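Transcriptional regulator (Streptococcus thermophilus LMD-9, PDB 5JUF) probably acts as a quorum-sensing transcriptional activator of the RNPP family that switches on competence genes in answer to a signalling peptide of the ComRS system. Local coordinates at residues E127-F132 / I166-F171; F158-L163 / D200-V205; Y245-F250 / I275-V280; L252-E257 / E269-A274. All blocks are in the same frame, centred on the assembly; numbering follows the deposited sequence.

Interaction 1 (E127-F132 / I166-F171)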
# COMPACT_ATOMS: atom_id res chain seq x y z
N GLU A 127 -0.53 -5.64 -8.44
CA GLU A 127 -0.42 -6.80 -9.31
C GLU A 127 0.47 -7.87 -8.69
O GLU A 127 0.14 -9.06 -8.71
CB GLU A 127 0.13 -6.39 -10.67
CG GLU A 127 0.33 -7.56 -11.60
CD GLU A 127 0.73 -7.12 -12.99
OE1 GLU A 127 1.72 -6.38 -13.11
OE2 GLU A 127 0.04 -7.52 -13.96
N ASN A 128 1.62 -7.47 -8.13
CA ASN A 128 2.56 -8.46 -7.59
C ASN A 128 2.00 -9.13 -6.34
O ASN A 128 2.13 -10.34 -6.18
CB ASN A 128 3.90 -7.79 -7.29
CG ASN A 128 4.74 -7.60 -8.54
OD1 ASN A 128 4.32 -7.95 -9.64
ND2 ASN A 128 5.92 -7.02 -8.37
N ILE A 129 1.37 -8.35 -5.45
CA ILE A 129 0.78 -8.93 -4.25
C ILE A 129 -0.35 -9.88 -4.62
O ILE A 129 -0.42 -11.01 -4.13
CB ILE A 129 0.31 -7.82 -3.28
CG1 ILE A 129 1.50 -7.04 -2.71
CG2 ILE A 129 -0.51 -8.41 -2.12
CD1 ILE A 129 1.09 -5.90 -1.80
N LEU A 130 -1.25 -9.44 -5.51
CA LEU A 130 -2.41 -10.26 -5.86
C LEU A 130 -2.02 -11.52 -6.61
O LEU A 130 -2.65 -12.57 -6.44
CB LEU A 130 -3.39 -9.45 -6.71
CG LEU A 130 -4.41 -8.59 -5.98
CD1 LEU A 130 -5.06 -7.68 -7.00
CD2 LEU A 130 -5.45 -9.47 -5.31
N SER A 131 -1.01 -11.44 -7.47
CA SER A 131 -0.55 -12.62 -8.19
C SER A 131 0.47 -13.42 -7.40
O SER A 131 0.97 -14.42 -7.91
CB SER A 131 0.06 -12.22 -9.54
OG SER A 131 1.25 -11.48 -9.34
N PHE A 132 0.80 -13.00 -6.17
CA PHE A 132 1.83 -13.64 -5.35
C PHE A 132 3.12 -13.82 -6.15
O PHE A 132 3.73 -14.89 -6.20
CB PHE A 132 1.34 -14.97 -4.79
CG PHE A 132 2.09 -15.42 -3.57
CD1 PHE A 132 1.99 -14.71 -2.38
CD2 PHE A 132 2.90 -16.55 -3.62
CE1 PHE A 132 2.69 -15.12 -1.26
CE2 PHE A 132 3.60 -16.96 -2.50
CZ PHE A 132 3.49 -16.25 -1.32
N ILE A 166 3.75 0.61 1.98
CA ILE A 166 3.92 -0.10 3.26
C ILE A 166 3.41 -1.54 3.15
O ILE A 166 4.01 -2.46 3.72
CB ILE A 166 3.21 0.69 4.38
CG1 ILE A 166 4.06 1.93 4.75
CG2 ILE A 166 2.94 -0.19 5.62
CD1 ILE A 166 3.33 2.87 5.68
N ASP A 167 2.31 -1.75 2.42
CA ASP A 167 1.84 -3.11 2.16
C ASP A 167 2.88 -3.92 1.41
O ASP A 167 3.08 -5.11 1.70
CB ASP A 167 0.52 -3.05 1.37
CG ASP A 167 -0.30 -4.35 1.45
OD1 ASP A 167 -0.05 -5.21 2.32
OD2 ASP A 167 -1.23 -4.50 0.64
N TYR A 168 3.58 -3.31 0.44
CA TYR A 168 4.62 -4.05 -0.27
C TYR A 168 5.81 -4.37 0.64
O TYR A 168 6.44 -5.42 0.48
CB TYR A 168 5.08 -3.27 -1.50
CG TYR A 168 5.70 -4.10 -2.60
CD1 TYR A 168 5.05 -5.22 -3.09
CD2 TYR A 168 6.91 -3.74 -3.17
CE1 TYR A 168 5.59 -5.98 -4.12
CE2 TYR A 168 7.47 -4.50 -4.22
CZ TYR A 168 6.80 -5.63 -4.68
OH TYR A 168 7.33 -6.39 -5.71
N TYR A 169 6.10 -3.48 1.59
CA TYR A 169 7.09 -3.78 2.63
C TYR A 169 6.68 -5.00 3.46
O TYR A 169 7.48 -5.91 3.68
CB TYR A 169 7.29 -2.54 3.51
CG TYR A 169 7.88 -2.79 4.90
CD1 TYR A 169 9.15 -3.33 5.06
CD2 TYR A 169 7.15 -2.46 6.04
CE1 TYR A 169 9.69 -3.53 6.33
CE2 TYR A 169 7.69 -2.66 7.31
CZ TYR A 169 8.96 -3.20 7.44
OH TYR A 169 9.49 -3.40 8.70
N PHE A 170 5.42 -5.04 3.91
CA PHE A 170 4.95 -6.23 4.63
C PHE A 170 5.06 -7.49 3.77
O PHE A 170 5.40 -8.57 4.27
CB PHE A 170 3.51 -6.03 5.11
CG PHE A 170 3.35 -4.94 6.13
CD1 PHE A 170 4.38 -4.63 7.00
CD2 PHE A 170 2.16 -4.23 6.21
CE1 PHE A 170 4.23 -3.62 7.94
CE2 PHE A 170 2.02 -3.21 7.15
CZ PHE A 170 3.05 -2.91 8.01
N PHE A 171 4.80 -7.36 2.46
CA PHE A 171 4.99 -8.45 1.51
C PHE A 171 6.43 -8.95 1.51
O PHE A 171 6.67 -10.16 1.40
CB PHE A 171 4.54 -7.97 0.12
CG PHE A 171 4.45 -9.04 -0.95
CD1 PHE A 171 3.47 -10.04 -0.89
CD2 PHE A 171 5.28 -9.00 -2.07
CE1 PHE A 171 3.36 -10.99 -1.90
CE2 PHE A 171 5.18 -9.95 -3.09
CZ PHE A 171 4.22 -10.95 -2.99
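The last turn of helix 117-130 packs on helix 160-173, and the two backbones come nearest at Ile-129 and Phe-171, whose CA atoms are 7.2 Å apart. Ile-129 fills the middle of the contact. Its CG1 stands beside the backbone N (chi1 -68°), which carries that branch over one face of the Phe-171 ring. This is a CH-pi contact, with Ile-129 CG1 4.2 Å from the ring centroid of Phe-171 and offset toward the rim. The same CG1 also lies at the edge of the Tyr-168 ring. Beyond it, Ile-129 CD1 reaches Asp-167 OD2 at 3.6 Å. Two helices that pack on each other with a third, helix 139-152, between them in sequence fit the tetratricopeptide-like array of this domain. That third helix also touches Tyr-168, whose ring meets Tyr-145 edge-to-face. One hydrogen bond crosses the contact, from Asn-128 ND2 to Tyr-168 OH at 3.1 Å. It is nearly straight, with an angle of 165° at the hydrogen, and the hydroxyl lies in the plane of the amide. Helix 117-130 ends in a Schellman motif at Phe-132. Just before it, Ser-131 N and Ser-131 OG reach Glu-127 O from opposite faces of its plane. After the turn, Phe-132 CD1 meets the edge of the Phe-171 ring, 4.0 Å from Phe-171 CE1.

Interaction 2 (F158-L163 / D200-V205)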
# COMPACT_ATOMS: atom_id res chain seq x y z
N PHE A 158 0.45 9.13 6.31
CA PHE A 158 0.53 8.28 5.12
C PHE A 158 -0.67 8.53 4.22
O PHE A 158 -1.82 8.49 4.69
CB PHE A 158 0.59 6.80 5.51
CG PHE A 158 1.75 6.42 6.40
CD1 PHE A 158 3.06 6.88 6.12
CD2 PHE A 158 1.56 5.60 7.49
CE1 PHE A 158 4.12 6.52 6.94
CE2 PHE A 158 2.63 5.23 8.31
CZ PHE A 158 3.91 5.69 8.03
N SER A 159 -0.42 8.78 2.93
CA SER A 159 -1.48 8.77 1.92
C SER A 159 -1.89 7.33 1.61
O SER A 159 -1.29 6.37 2.10
CB SER A 159 -1.00 9.46 0.64
OG SER A 159 0.09 8.73 0.09
N THR A 160 -2.91 7.17 0.75
CA THR A 160 -3.25 5.85 0.24
C THR A 160 -2.05 5.19 -0.44
O THR A 160 -1.76 4.01 -0.21
CB THR A 160 -4.40 5.94 -0.76
OG1 THR A 160 -5.53 6.59 -0.14
CG2 THR A 160 -4.78 4.52 -1.23
N ASN A 161 -1.35 5.94 -1.29
CA ASN A 161 -0.18 5.38 -1.97
C ASN A 161 0.90 4.96 -0.98
O ASN A 161 1.58 3.95 -1.18
CB ASN A 161 0.37 6.39 -2.97
CG ASN A 161 -0.49 6.50 -4.21
OD1 ASN A 161 -1.40 5.70 -4.40
ND2 ASN A 161 -0.19 7.47 -5.06
N ASP A 162 1.11 5.77 0.07
CA ASP A 162 2.08 5.41 1.10
C ASP A 162 1.71 4.09 1.75
O ASP A 162 2.58 3.27 2.03
CB ASP A 162 2.16 6.50 2.18
CG ASP A 162 2.74 7.81 1.69
OD1 ASP A 162 3.45 7.81 0.66
OD2 ASP A 162 2.48 8.85 2.34
N LEU A 163 0.42 3.90 2.05
CA LEU A 163 -0.00 2.66 2.70
C LEU A 163 0.19 1.46 1.78
O LEU A 163 0.40 0.34 2.26
CB LEU A 163 -1.46 2.77 3.14
CG LEU A 163 -1.76 3.78 4.25
CD1 LEU A 163 -3.26 3.80 4.55
CD2 LEU A 163 -0.96 3.41 5.49
N ASP A 200 -13.34 5.68 1.81
CA ASP A 200 -13.43 4.22 1.81
C ASP A 200 -12.23 3.58 1.14
O ASP A 200 -11.83 2.47 1.52
CB ASP A 200 -14.70 3.76 1.10
CG ASP A 200 -15.96 4.10 1.87
OD1 ASP A 200 -15.89 4.32 3.10
OD2 ASP A 200 -17.03 4.15 1.23
N VAL A 201 -11.67 4.23 0.12
CA VAL A 201 -10.48 3.70 -0.54
C VAL A 201 -9.31 3.67 0.43
O VAL A 201 -8.63 2.65 0.58
CB VAL A 201 -10.16 4.54 -1.79
CG1 VAL A 201 -8.87 4.04 -2.46
CG2 VAL A 201 -11.34 4.51 -2.76
N TYR A 202 -9.07 4.79 1.11
CA TYR A 202 -8.01 4.84 2.11
C TYR A 202 -8.23 3.78 3.19
O TYR A 202 -7.31 3.04 3.56
CB TYR A 202 -7.97 6.23 2.74
CG TYR A 202 -6.84 6.44 3.71
CD1 TYR A 202 -5.59 6.85 3.27
CD2 TYR A 202 -7.02 6.25 5.09
CE1 TYR A 202 -4.53 7.06 4.15
CE2 TYR A 202 -5.97 6.45 5.99
CZ TYR A 202 -4.73 6.86 5.52
OH TYR A 202 -3.68 7.07 6.39
N ASN A 203 -9.46 3.70 3.70
CA ASN A 203 -9.75 2.83 4.83
C ASN A 203 -9.56 1.36 4.47
O ASN A 203 -9.13 0.56 5.31
CB ASN A 203 -11.17 3.08 5.34
CG ASN A 203 -11.33 4.45 5.96
OD1 ASN A 203 -10.34 5.17 6.16
ND2 ASN A 203 -12.57 4.83 6.28
N ILE A 204 -9.92 0.97 3.24
CA ILE A 204 -9.73 -0.41 2.82
C ILE A 204 -8.25 -0.76 2.79
O ILE A 204 -7.83 -1.81 3.29
CB ILE A 204 -10.40 -0.65 1.45
CG1 ILE A 204 -11.92 -0.71 1.61
CG2 ILE A 204 -9.88 -1.94 0.81
CD1 ILE A 204 -12.67 -0.69 0.31
N VAL A 205 -7.44 0.12 2.21
CA VAL A 205 -6.00 -0.13 2.16
C VAL A 205 -5.42 -0.15 3.57
O VAL A 205 -4.62 -1.03 3.91
CB VAL A 205 -5.30 0.93 1.29
CG1 VAL A 205 -3.80 0.82 1.46
CG2 VAL A 205 -5.69 0.75 -0.18
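The ring of Tyr-202 lies across the start of helix 160-173 and makes the largest share of the contact. The Leu-163 and Tyr-202 side chains cross at about a right angle. Leu-163 CD1 sits over one face, offset toward the rim and 3.8 Å from the ring centroid of Tyr-202, as a CH-pi contact. Thr-160 OG1 lies at the ring edge, 3.4 Å from Tyr-202 CD1. CG anti to the backbone N (chi1 -175°) directs the Tyr-202 ring to the chain just before helix 160-173. There Tyr-202 OH gives a hydrogen bond to Phe-158 O at 2.9 Å, which fixes the hydroxyl end. Further along, Val-205 CG1 presses on Leu-163 CB at 3.5 Å, a tight fit. Val-205 CG2 touches Thr-160 CG2 at 4.0 Å. Ser-159 and Asp-162 form a capping box at the start of helix 160-173, which probably helps to hold the neighbouring Phe-158 carbonyl in place. Lys-155 makes a salt bridge to Asp-162. Helix 160-173 thus rests on helix 200-219, with helix 181-192 between them in sequence, which fits the tetratricopeptide-like domain. Helix 76-86 covers Val-201 and Val-205, and helix 139-152 touches Phe-158.

Interaction 3 (Y245-F250 / I275-V280)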
# COMPACT_ATOMS: atom_id res chain seq x y z
N TYR A 245 -15.66 -8.26 6.50
CA TYR A 245 -14.33 -8.46 7.07
C TYR A 245 -14.35 -8.58 8.58
O TYR A 245 -13.31 -8.88 9.18
CB TYR A 245 -13.40 -7.31 6.66
CG TYR A 245 -13.10 -7.28 5.18
CD1 TYR A 245 -13.34 -8.40 4.38
CD2 TYR A 245 -12.59 -6.13 4.57
CE1 TYR A 245 -13.08 -8.38 3.02
CE2 TYR A 245 -12.33 -6.10 3.21
CZ TYR A 245 -12.58 -7.23 2.43
OH TYR A 245 -12.32 -7.22 1.08
N LYS A 246 -15.49 -8.34 9.21
CA LYS A 246 -15.53 -8.40 10.66
C LYS A 246 -15.26 -9.79 11.21
O LYS A 246 -14.55 -9.88 12.23
CB LYS A 246 -16.87 -7.86 11.17
CG LYS A 246 -16.87 -7.49 12.64
CD LYS A 246 -18.03 -6.55 12.97
CE LYS A 246 -17.91 -5.95 14.37
NZ LYS A 246 -19.25 -5.48 14.88
N PRO A 247 -15.78 -10.89 10.64
CA PRO A 247 -15.43 -12.20 11.21
C PRO A 247 -13.93 -12.42 11.28
O PRO A 247 -13.46 -12.98 12.28
CB PRO A 247 -16.13 -13.19 10.27
CG PRO A 247 -17.33 -12.45 9.77
CD PRO A 247 -16.79 -11.02 9.57
N SER A 248 -13.15 -11.95 10.29
CA SER A 248 -11.71 -12.16 10.32
C SER A 248 -11.06 -11.44 11.50
O SER A 248 -10.05 -11.90 12.02
CB SER A 248 -11.06 -11.71 8.99
OG SER A 248 -11.05 -10.30 8.84
N VAL A 249 -11.66 -10.34 11.95
CA VAL A 249 -11.13 -9.63 13.11
C VAL A 249 -11.44 -10.38 14.39
O VAL A 249 -10.59 -10.46 15.29
CB VAL A 249 -11.66 -8.19 13.14
CG1 VAL A 249 -11.08 -7.43 14.34
CG2 VAL A 249 -11.31 -7.48 11.83
N PHE A 250 -12.65 -10.92 14.51
CA PHE A 250 -12.96 -11.79 15.65
C PHE A 250 -12.01 -12.98 15.70
O PHE A 250 -11.61 -13.42 16.79
CB PHE A 250 -14.42 -12.26 15.58
CG PHE A 250 -15.42 -11.22 16.01
CD1 PHE A 250 -15.17 -10.41 17.11
CD2 PHE A 250 -16.61 -11.07 15.32
CE1 PHE A 250 -16.09 -9.46 17.50
CE2 PHE A 250 -17.54 -10.12 15.71
CZ PHE A 250 -17.28 -9.32 16.81
N ILE A 275 -18.07 -17.03 13.64
CA ILE A 275 -18.90 -18.00 12.94
C ILE A 275 -20.34 -17.51 12.85
O ILE A 275 -20.97 -17.56 11.78
CB ILE A 275 -18.82 -19.37 13.64
CG1 ILE A 275 -17.41 -19.96 13.49
CG2 ILE A 275 -19.90 -20.31 13.11
CD1 ILE A 275 -17.10 -21.14 14.43
N VAL A 276 -20.89 -17.03 13.97
CA VAL A 276 -22.26 -16.52 13.96
C VAL A 276 -22.38 -15.35 12.99
O VAL A 276 -23.34 -15.27 12.21
CB VAL A 276 -22.71 -16.13 15.38
CG1 VAL A 276 -23.99 -15.32 15.32
CG2 VAL A 276 -22.92 -17.38 16.23
N PHE A 277 -21.40 -14.45 12.99
CA PHE A 277 -21.44 -13.30 12.09
C PHE A 277 -21.41 -13.75 10.63
O PHE A 277 -22.24 -13.30 9.82
CB PHE A 277 -20.27 -12.35 12.39
CG PHE A 277 -20.48 -10.93 11.90
CD1 PHE A 277 -20.38 -10.61 10.54
CD2 PHE A 277 -20.74 -9.89 12.80
CE1 PHE A 277 -20.56 -9.30 10.09
CE2 PHE A 277 -20.94 -8.58 12.35
CZ PHE A 277 -20.84 -8.28 11.00
N ALA A 278 -20.48 -14.64 10.28
CA ALA A 278 -20.46 -15.20 8.93
C ALA A 278 -21.79 -15.84 8.58
O ALA A 278 -22.30 -15.69 7.46
CB ALA A 278 -19.32 -16.22 8.79
N SER A 279 -22.39 -16.56 9.54
CA SER A 279 -23.65 -17.24 9.28
C SER A 279 -24.79 -16.26 9.09
O SER A 279 -25.66 -16.46 8.23
CB SER A 279 -23.95 -18.20 10.44
OG SER A 279 -25.23 -18.78 10.29
N VAL A 280 -24.82 -15.19 9.89
CA VAL A 280 -25.86 -14.18 9.72
C VAL A 280 -25.68 -13.43 8.40
O VAL A 280 -26.66 -13.06 7.76
CB VAL A 280 -25.86 -13.25 10.95
CG1 VAL A 280 -26.77 -12.09 10.75
CG2 VAL A 280 -26.30 -14.02 12.18
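Next to the contact of Pro-247 with Phe-277, Tyr-245 O accepts a hydrogen bond from Ser-248 OG at 2.7 Å. The hydroxyl lies 19° from the carbonyl plane. A weak bond from Ser-248 N goes to the same oxygen. They hold the chain at the beginning of helix 246-260, next to Lys-246 and Pro-247, which face helix 264-280. The two helix segments run antiparallel, at 169°, with their axes 8.9 Å apart. Pro-247 and Phe-277 have the nearest CA atoms.

The Phe-277 ring is the centre of the contact. Its CG stands anti to the backbone N (chi1 -159°), and this sends the ring across to the other helix. The side chains of Lys-246 and Pro-247 each cross that of Phe-277 at about a right angle. Lys-246 CB lies over one face, 4.2 Å from the ring centroid of Phe-277, a CH-pi contact. The lysine chain is extended beyond CG and runs on past the ring, so that Lys-246 CD comes 3.6 Å from Phe-277 CE2. Pro-247 CG touches Phe-277 CD1 at 3.6 Å, and also approaches Ala-278. Phe-250 adds a looser touch, with Phe-277 CD2 at the edge of its ring.

This is an antiparallel pair of helices adjacent in sequence, as in a tetratricopeptide-type array. Helix 284-296 reaches Pro-247 through Ile-290, and Leu-234 of helix 226-240 touches Lys-246. No hydrogen bond or salt bridge crosses between the segments. The helices are joined here by carbon surfaces alone, and the lysine takes part through its methylene groups.

Interaction 4 (L252-E257 / E269-A274); sequences LKAKYE and ENYDKA
Asn-270 faces Ala-254 across a close antiparallel helix pair, and their CA atoms are only 5.0 Å apart. The segment axes approach to 8.2 Å at an angle of 171°. Asn-270 CB rests on Ala-254 CB at 3.7 Å, and the small alanine side chain suits so near an approach. From there CG stands beside the backbone N (chi1 -81°), which turns the amide along the flank of Lys-253. Asn-270 CG meets both CB and CG of that lysine. Asn-270 OD1 lies 3.3 Å from Lys-253 CG, a contact with carbon. At the other branch, Asn-270 ND2 donates to a water at 3.1 Å and also to Glu-266 O in its own helix. Glu-257 CG lies near the same nitrogen, and its carboxylate is almost parallel to the amide.

The water gathers the polar groups of both helices. It also accepts from Lys-253 NZ at 2.8 Å and donates to Glu-257 OE2 at 3.3 Å. The direct salt bridge between the lysine and the glutamate is long, so the water probably does part of its work.

Ala-254 CB also touches Tyr-271 CD2 at 3.7 Å, and so fits between the asparagine and the tyrosine ring. Tyr-271 OH and Lys-255 NZ come close, and both bind Asp-297 OD2, by a hydrogen bond and a salt bridge. Helix 246-260 and helix 264-280 form a hairpin in the tetratricopeptide-like domain. Helix 284-296 covers Tyr-271 with Ile-290 and Lys-294, while helix 200-219 lies against Leu-252 and Lys-255.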
# COMPACT_ATOMS: atom_id res chain seq x y z
N LEU A 252 -8.95 -12.83 14.71
CA LEU A 252 -7.70 -12.29 15.25
C LEU A 252 -7.74 -12.24 16.78
O LEU A 252 -6.75 -12.56 17.44
CB LEU A 252 -7.41 -10.89 14.70
CG LEU A 252 -7.04 -10.79 13.23
CD1 LEU A 252 -6.81 -9.32 12.85
CD2 LEU A 252 -5.82 -11.65 12.88
N LYS A 253 -8.87 -11.81 17.35
CA LYS A 253 -8.96 -11.77 18.80
C LYS A 253 -8.86 -13.17 19.39
O LYS A 253 -8.29 -13.35 20.47
CB LYS A 253 -10.26 -11.09 19.23
CG LYS A 253 -10.39 -10.90 20.73
CD LYS A 253 -9.32 -9.95 21.26
CE LYS A 253 -9.36 -9.85 22.79
NZ LYS A 253 -10.66 -9.33 23.29
N ALA A 254 -9.39 -14.18 18.68
CA ALA A 254 -9.27 -15.56 19.14
C ALA A 254 -7.82 -16.00 19.17
O ALA A 254 -7.36 -16.59 20.15
CB ALA A 254 -10.10 -16.48 18.25
N LYS A 255 -7.07 -15.73 18.09
CA LYS A 255 -5.64 -16.06 18.07
C LYS A 255 -4.92 -15.41 19.25
O LYS A 255 -4.10 -16.06 19.92
CB LYS A 255 -5.00 -15.60 16.76
CG LYS A 255 -5.55 -16.22 15.48
CD LYS A 255 -5.19 -17.70 15.36
CE LYS A 255 -5.42 -18.22 13.94
NZ LYS A 255 -5.23 -19.70 13.87
N TYR A 256 -5.22 -14.14 19.52
CA TYR A 256 -4.60 -13.45 20.65
C TYR A 256 -4.90 -14.16 21.96
O TYR A 256 -3.99 -14.42 22.76
CB TYR A 256 -5.08 -11.99 20.71
CG TYR A 256 -4.68 -11.25 21.96
CD1 TYR A 256 -3.44 -10.60 22.05
CD2 TYR A 256 -5.53 -11.18 23.06
CE1 TYR A 256 -3.08 -9.92 23.20
CE2 TYR A 256 -5.18 -10.50 24.20
CZ TYR A 256 -3.96 -9.87 24.27
OH TYR A 256 -3.62 -9.20 25.42
N GLU A 257 -6.17 -14.51 22.20
CA GLU A 257 -6.52 -15.22 23.42
C GLU A 257 -5.84 -16.58 23.49
O GLU A 257 -5.38 -17.00 24.55
CB GLU A 257 -8.04 -15.38 23.52
CG GLU A 257 -8.80 -14.08 23.72
CD GLU A 257 -8.55 -13.45 25.09
OE1 GLU A 257 -7.98 -14.12 25.97
OE2 GLU A 257 -8.93 -12.27 25.28
N GLU A 269 -14.83 -18.57 22.28
CA GLU A 269 -15.93 -17.61 22.22
C GLU A 269 -15.74 -16.62 21.07
O GLU A 269 -16.72 -16.25 20.40
CB GLU A 269 -16.04 -16.87 23.55
CG GLU A 269 -17.16 -15.85 23.61
CD GLU A 269 -18.53 -16.46 23.34
OE1 GLU A 269 -19.41 -15.74 22.83
OE2 GLU A 269 -18.73 -17.66 23.63
N ASN A 270 -14.51 -16.17 20.83
CA ASN A 270 -14.27 -15.26 19.71
C ASN A 270 -14.43 -15.98 18.37
O ASN A 270 -14.97 -15.40 17.42
CB ASN A 270 -12.88 -14.63 19.81
CG ASN A 270 -12.86 -13.46 20.77
OD1 ASN A 270 -13.35 -12.37 20.45
ND2 ASN A 270 -12.31 -13.67 21.96
N TYR A 271 -14.00 -17.24 18.27
CA TYR A 271 -14.32 -18.02 17.08
C TYR A 271 -15.83 -18.12 16.87
O TYR A 271 -16.32 -17.97 15.75
CB TYR A 271 -13.70 -19.42 17.17
CG TYR A 271 -12.37 -19.58 16.44
CD1 TYR A 271 -12.30 -19.48 15.05
CD2 TYR A 271 -11.19 -19.85 17.14
CE1 TYR A 271 -11.10 -19.63 14.37
CE2 TYR A 271 -9.98 -19.99 16.46
CZ TYR A 271 -9.94 -19.89 15.08
OH TYR A 271 -8.74 -20.03 14.41
N ASP A 272 -16.58 -18.36 17.95
CA ASP A 272 -18.03 -18.46 17.82
C ASP A 272 -18.66 -17.15 17.35
O ASP A 272 -19.60 -17.16 16.55
CB ASP A 272 -18.66 -18.90 19.14
CG ASP A 272 -18.37 -20.35 19.47
OD1 ASP A 272 -17.94 -21.09 18.57
OD2 ASP A 272 -18.59 -20.74 20.64
N LYS A 273 -18.15 -16.01 17.82
CA LYS A 273 -18.66 -14.73 17.32
C LYS A 273 -18.40 -14.59 15.82
O LYS A 273 -19.27 -14.14 15.08
CB LYS A 273 -18.03 -13.56 18.09
CG LYS A 273 -18.49 -13.45 19.54
CD LYS A 273 -17.77 -12.29 20.24
CE LYS A 273 -18.12 -12.22 21.72
NZ LYS A 273 -17.40 -11.10 22.40
N ALA A 274 -17.20 -14.98 15.37
CA ALA A 274 -16.90 -14.91 13.94
C ALA A 274 -17.84 -15.81 13.14
O ALA A 274 -18.34 -15.41 12.08
CB ALA A 274 -15.44 -15.30 13.69
O HOH W 1 -11.96 -11.62 24.23

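Interactions 1 and 2 lie near the centre of the chain and share helix 160-173. They touch where Ile-166 CD1 packs on Phe-158 CE2 at 3.6 Å. Each joins helices that skip one neighbour in sequence, and each adds one tyrosine hydroxyl bond to apolar packing. Interactions 3 and 4 sit farther out, about 25 and 27 Å from the chain centre. Both hold helix 246-260 to helix 264-280, and Phe-250 CB meets Ala-274 CB where they join. Along this one pair the chemistry changes. Interaction 3 is carbon packing round a phenylalanine, whereas interaction 4 combines a small alanine with a water-bridged polar cluster. All four are partly buried, and none is purely core or purely surface.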